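Local coordinates for protein alpha,alpha-trehalose-phosphate synthase (UDP-forming) (Burkholderia multivorans, PDB 5UOF) that belongs to glycosyltransferase family 20 and has the two-domain GT-B fold of that clan, at residues P254-M257 against L258-L262; G326-G329 against R330-R334. One frame throughout, in Å; residues are numbered along the deposited sequence. Where two conformers were deposited one is given.

Interaction 1: residues P254-M257 against L258-L262; sequences PVKM and LRDAL
Lys256 and Asp260 meet one turn apart on the exposed side of helix 253-262. The ammonium NZ of Lys256 lies 3.3 Å from OD1 of Asp260. This is a salt bridge, but as a hydrogen bond it is weak. CG of Lys256 is turned anti to its own nitrogen (chi1 177°), and bends at chi2 (81°) and chi4 bring the end of the chain over to the carboxylate. The two side chains run across each other at a slant. CE of Lys256 is 3.5 Å from both OD1 and OD2 of Asp260, so the methylene lies against the carboxylate almost as closely as the ammonium does. A second positive group stands near: NZ of Lys256 is 5.8 Å from NE of Arg259, without contact between the charged atoms.

Met257 takes part mainly through its backbone. Its carbonyl O accepts the amide N of Ala261 at 2.9 Å, and CB of Ala261 rests 3.5 Å from the same oxygen of Met257. The other helical bonds follow in step: Leu258 N to Pro254 O at 2.8 Å, Arg259 N to Val255 O, and Asp260 N to Lys256 O. CG1 of Val255 approaches the Arg259 guanidinium obliquely.

The helix packs on two elements of the fold. Pro254, Val255 and Arg259 touch helix 352-361 at Leu354 and Met361, while Leu258 and Leu262 pack on Leu267 of strand 266-271.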
loop_
_atom_site.group_PDB
_atom_site.type_symbol
_atom_site.label_atom_id
_atom_site.label_comp_id
_atom_site.label_asym_id
_atom_site.label_seq_id
_atom_site.Cartn_x
_atom_site.Cartn_y
_atom_site.Cartn_z
ATOM N N PRO A 254 -33.825 -21.888 -13.892
ATOM C CA PRO A 254 -33.037 -21.571 -12.685
ATOM C C PRO A 254 -33.524 -20.335 -11.952
ATOM O O PRO A 254 -33.459 -20.288 -10.716
ATOM C CB PRO A 254 -31.615 -21.379 -13.235
ATOM C CG PRO A 254 -31.606 -22.097 -14.531
ATOM C CD PRO A 254 -32.975 -21.911 -15.097
ATOM N N VAL A 255 -34.031 -19.335 -12.681
ATOM C CA VAL A 255 -34.615 -18.154 -12.043
ATOM C C VAL A 255 -35.844 -18.548 -11.232
ATOM O O VAL A 255 -35.995 -18.165 -10.064
ATOM C CB VAL A 255 -34.956 -17.094 -13.107
ATOM C CG1 VAL A 255 -35.594 -15.866 -12.474
ATOM C CG2 VAL A 255 -33.707 -16.722 -13.913
ATOM N N LYS A 256 -36.748 -19.313 -11.848
ATOM C CA LYS A 256 -37.897 -19.841 -11.123
ATOM C C LYS A 256 -37.451 -20.715 -9.949
ATOM O O LYS A 256 -38.050 -20.660 -8.867
ATOM C CB LYS A 256 -38.790 -20.628 -12.089
ATOM C CG LYS A 256 -39.994 -21.306 -11.453
ATOM C CD LYS A 256 -41.116 -20.315 -11.258
ATOM C CE LYS A 256 -42.194 -20.869 -10.349
ATOM N NZ LYS A 256 -42.838 -19.769 -9.578
ATOM N N MET A 257 -36.394 -21.518 -10.138
ATOM C CA MET A 257 -35.883 -22.364 -9.059
ATOM C C MET A 257 -35.435 -21.519 -7.872
ATOM O O MET A 257 -35.844 -21.750 -6.728
ATOM C CB MET A 257 -34.714 -23.218 -9.566
ATOM C CG MET A 257 -35.083 -24.428 -10.435
ATOM S SD MET A 257 -33.654 -25.137 -11.310
ATOM C CE MET A 257 -32.434 -25.205 -9.998
ATOM N N LEU A 258 -34.578 -20.533 -8.138
ATOM C CA LEU A 258 -34.072 -19.669 -7.077
ATOM C C LEU A 258 -35.205 -18.936 -6.372
ATOM O O LEU A 258 -35.218 -18.844 -5.137
ATOM C CB LEU A 258 -33.065 -18.678 -7.651
ATOM C CG LEU A 258 -32.466 -17.683 -6.660
ATOM C CD1 LEU A 258 -31.785 -18.416 -5.510
ATOM C CD2 LEU A 258 -31.486 -16.771 -7.376
ATOM N N ARG A 259 -36.166 -18.406 -7.133
ATOM C CA ARG A 259 -37.277 -17.688 -6.518
ATOM C C ARG A 259 -38.058 -18.594 -5.575
ATOM O O ARG A 259 -38.413 -18.191 -4.460
ATOM C CB ARG A 259 -38.195 -17.112 -7.592
ATOM C CG ARG A 259 -39.348 -16.300 -7.022
ATOM C CD ARG A 259 -40.211 -15.702 -8.118
ATOM N NE ARG A 259 -39.410 -15.073 -9.167
ATOM C CZ ARG A 259 -38.831 -13.879 -9.060
ATOM N NH1 ARG A 259 -38.949 -13.174 -7.943
ATOM N NH2 ARG A 259 -38.125 -13.394 -10.071
ATOM N N ASP A 260 -38.343 -19.826 -6.011
ATOM C CA ASP A 260 -39.037 -20.772 -5.145
ATOM C C ASP A 260 -38.197 -21.104 -3.918
ATOM O O ASP A 260 -38.720 -21.187 -2.803
ATOM C CB ASP A 260 -39.374 -22.054 -5.918
ATOM C CG ASP A 260 -40.347 -21.822 -7.072
ATOM O OD1 ASP A 260 -41.172 -20.882 -7.007
ATOM O OD2 ASP A 260 -40.289 -22.603 -8.047
ATOM N N ALA A 261 -36.890 -21.299 -4.107
ATOM C CA ALA A 261 -36.022 -21.656 -2.991
ATOM C C ALA A 261 -35.963 -20.549 -1.947
ATOM O O ALA A 261 -35.769 -20.829 -0.758
ATOM C CB ALA A 261 -34.617 -21.973 -3.500
ATOM N N LEU A 262 -36.125 -19.293 -2.370
ATOM C CA LEU A 262 -36.078 -18.171 -1.439
ATOM C C LEU A 262 -37.348 -18.063 -0.609
ATOM O O LEU A 262 -37.297 -17.582 0.527
ATOM C CB LEU A 262 -35.833 -16.867 -2.199
ATOM C CG LEU A 262 -34.384 -16.688 -2.645
ATOM C CD1 LEU A 262 -34.273 -15.552 -3.645
ATOM C CD2 LEU A 262 -33.492 -16.424 -1.439
#

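Interaction 2: residues G326-G329 against R330-R334; sequences GEAG and RINGR
Glu327 and Arg330 form a salt bridge on helix 314-335. NH2 of Arg330 donates to OE2 of Glu327 at 2.9 Å, nearly straight at 168°. The side chains lie side by side and point the same way. The carboxylate meets the guanidinium at its edge, with OE2 in the guanidinium plane. On the acid's side, the donor stands above the carboxylate plane, and the two planes are 37° apart. A bend at chi3 (57°) folds the otherwise extended Arg330 chain back toward Glu327. OE1 of Glu327 is 3.5 Å from NE of Arg330.

The backbone bonds pair each residue with the one four places on. Ile331 N reaches Glu327 O at 2.9 Å, and Asn332 N reaches Ala328 O at 2.8 Å. Gly326 and Gly329 accept from Arg330 and Gly333 in the same way.

Side-chain carbons also pack against the carbonyl oxygens. CG1 of Ile331 sits 3.3 Å from Glu327 O, and CB of Asn332 is 3.2 Å from Ala328 O. The Asn332 amide uses OD1 to accept from Ile343 N.

The charges are shared more widely. Glu327 OE2 also accepts from Gln285, and Glu288 bridges to both Arg330 NH1 and Arg334 NH1. Held by two acids, the Arg330 guanidinium is probably restrained in rotation, and its positive charge is probably balanced in part by the two carboxylates.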
loop_
_atom_site.group_PDB
_atom_site.type_symbol
_atom_site.label_atom_id
_atom_site.label_comp_id
_atom_site.label_asym_id
_atom_site.label_seq_id
_atom_site.Cartn_x
_atom_site.Cartn_y
_atom_site.Cartn_z
ATOM N N GLY A 326 -14.995 -22.615 5.007
ATOM C CA GLY A 326 -15.012 -22.619 6.462
ATOM C C GLY A 326 -15.851 -21.492 7.035
ATOM O O GLY A 326 -16.587 -21.688 8.008
ATOM N N GLU A 327 -15.752 -20.298 6.440
ATOM C CA GLU A 327 -16.546 -19.162 6.907
ATOM C C GLU A 327 -18.035 -19.394 6.666
ATOM O O GLU A 327 -18.863 -19.166 7.558
ATOM C CB GLU A 327 -16.078 -17.873 6.224
ATOM C CG GLU A 327 -14.815 -17.266 6.817
ATOM C CD GLU A 327 -14.954 -16.976 8.298
ATOM O OE1 GLU A 327 -14.510 -17.804 9.118
ATOM O OE2 GLU A 327 -15.538 -15.932 8.646
ATOM N N ALA A 328 -18.401 -19.840 5.463
ATOM C CA ALA A 328 -19.800 -20.165 5.202
ATOM C C ALA A 328 -20.286 -21.260 6.145
ATOM O O ALA A 328 -21.396 -21.179 6.686
ATOM C CB ALA A 328 -19.982 -20.580 3.737
ATOM N N GLY A 329 -19.461 -22.288 6.362
ATOM C CA GLY A 329 -19.839 -23.342 7.285
ATOM C C GLY A 329 -20.080 -22.825 8.688
ATOM O O GLY A 329 -21.030 -23.237 9.360
ATOM N N ARG A 330 -19.225 -21.910 9.152
ATOM C CA ARG A 330 -19.398 -21.365 10.493
ATOM C C ARG A 330 -20.654 -20.502 10.578
ATOM O O ARG A 330 -21.435 -20.619 11.528
ATOM C CB ARG A 330 -18.166 -20.557 10.896
ATOM C CG ARG A 330 -18.216 -20.046 12.322
ATOM C CD ARG A 330 -16.995 -19.196 12.634
ATOM N NE ARG A 330 -16.871 -18.084 11.698
ATOM C CZ ARG A 330 -17.614 -16.988 11.763
ATOM N NH1 ARG A 330 -18.521 -16.876 12.725
ATOM N NH2 ARG A 330 -17.453 -16.018 10.867
ATOM N N ILE A 331 -20.866 -19.631 9.591
ATOM C CA ILE A 331 -21.992 -18.702 9.642
ATOM C C ILE A 331 -23.312 -19.440 9.469
ATOM O O ILE A 331 -24.297 -19.158 10.170
ATOM C CB ILE A 331 -21.796 -17.591 8.593
ATOM C CG1 ILE A 331 -20.578 -16.736 8.958
ATOM C CG2 ILE A 331 -23.035 -16.723 8.468
ATOM C CD1 ILE A 331 -20.105 -15.807 7.820
ATOM N N ASN A 332 -23.359 -20.406 8.550
ATOM C CA ASN A 332 -24.558 -21.230 8.438
ATOM C C ASN A 332 -24.771 -22.064 9.699
ATOM O O ASN A 332 -25.906 -22.222 10.156
ATOM C CB ASN A 332 -24.470 -22.098 7.175
ATOM C CG ASN A 332 -24.626 -21.267 5.907
ATOM O OD1 ASN A 332 -25.279 -20.217 5.928
ATOM N ND2 ASN A 332 -23.997 -21.703 4.807
ATOM N N GLY A 333 -23.697 -22.573 10.307
ATOM C CA GLY A 333 -23.871 -23.295 11.555
ATOM C C GLY A 333 -24.455 -22.413 12.642
ATOM O O GLY A 333 -25.241 -22.876 13.476
ATOM N N ARG A 334 -24.099 -21.128 12.629
ATOM C CA ARG A 334 -24.571 -20.209 13.658
ATOM C C ARG A 334 -26.051 -19.886 13.490
ATOM O O ARG A 334 -26.803 -19.879 14.474
ATOM C CB ARG A 334 -23.746 -18.924 13.624
ATOM C CG ARG A 334 -24.138 -17.919 14.711
ATOM C CD ARG A 334 -23.195 -16.719 14.736
ATOM N NE ARG A 334 -23.636 -15.778 15.766
ATOM C CZ ARG A 334 -23.180 -14.538 15.908
ATOM N NH1 ARG A 334 -22.259 -14.066 15.080
ATOM N NH2 ARG A 334 -23.663 -13.767 16.876
#

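In the fold
Along the chain the two contacts come in series, and neither nests in nor crosses the other. Interaction 1 closes successive turns of helix 253-262, just before strand 266-271 of the six-stranded parallel sheet. Helix 280-293 and strand 301-306 follow. Interaction 2 then closes its turns on helix 314-335, the crossover helix between strands 301-306 and 343-346. Interactions 1 and 2 do not touch: the nearest atoms of interaction 1 and interaction 2 are about 12 Å apart. Both helices serve the same sheet. The first packs against strand 266-271 and helix 352-361. The second packs on helix 280-293 and, through Asn332, is bonded to the start of strand 343-346, an outermost strand within this chain.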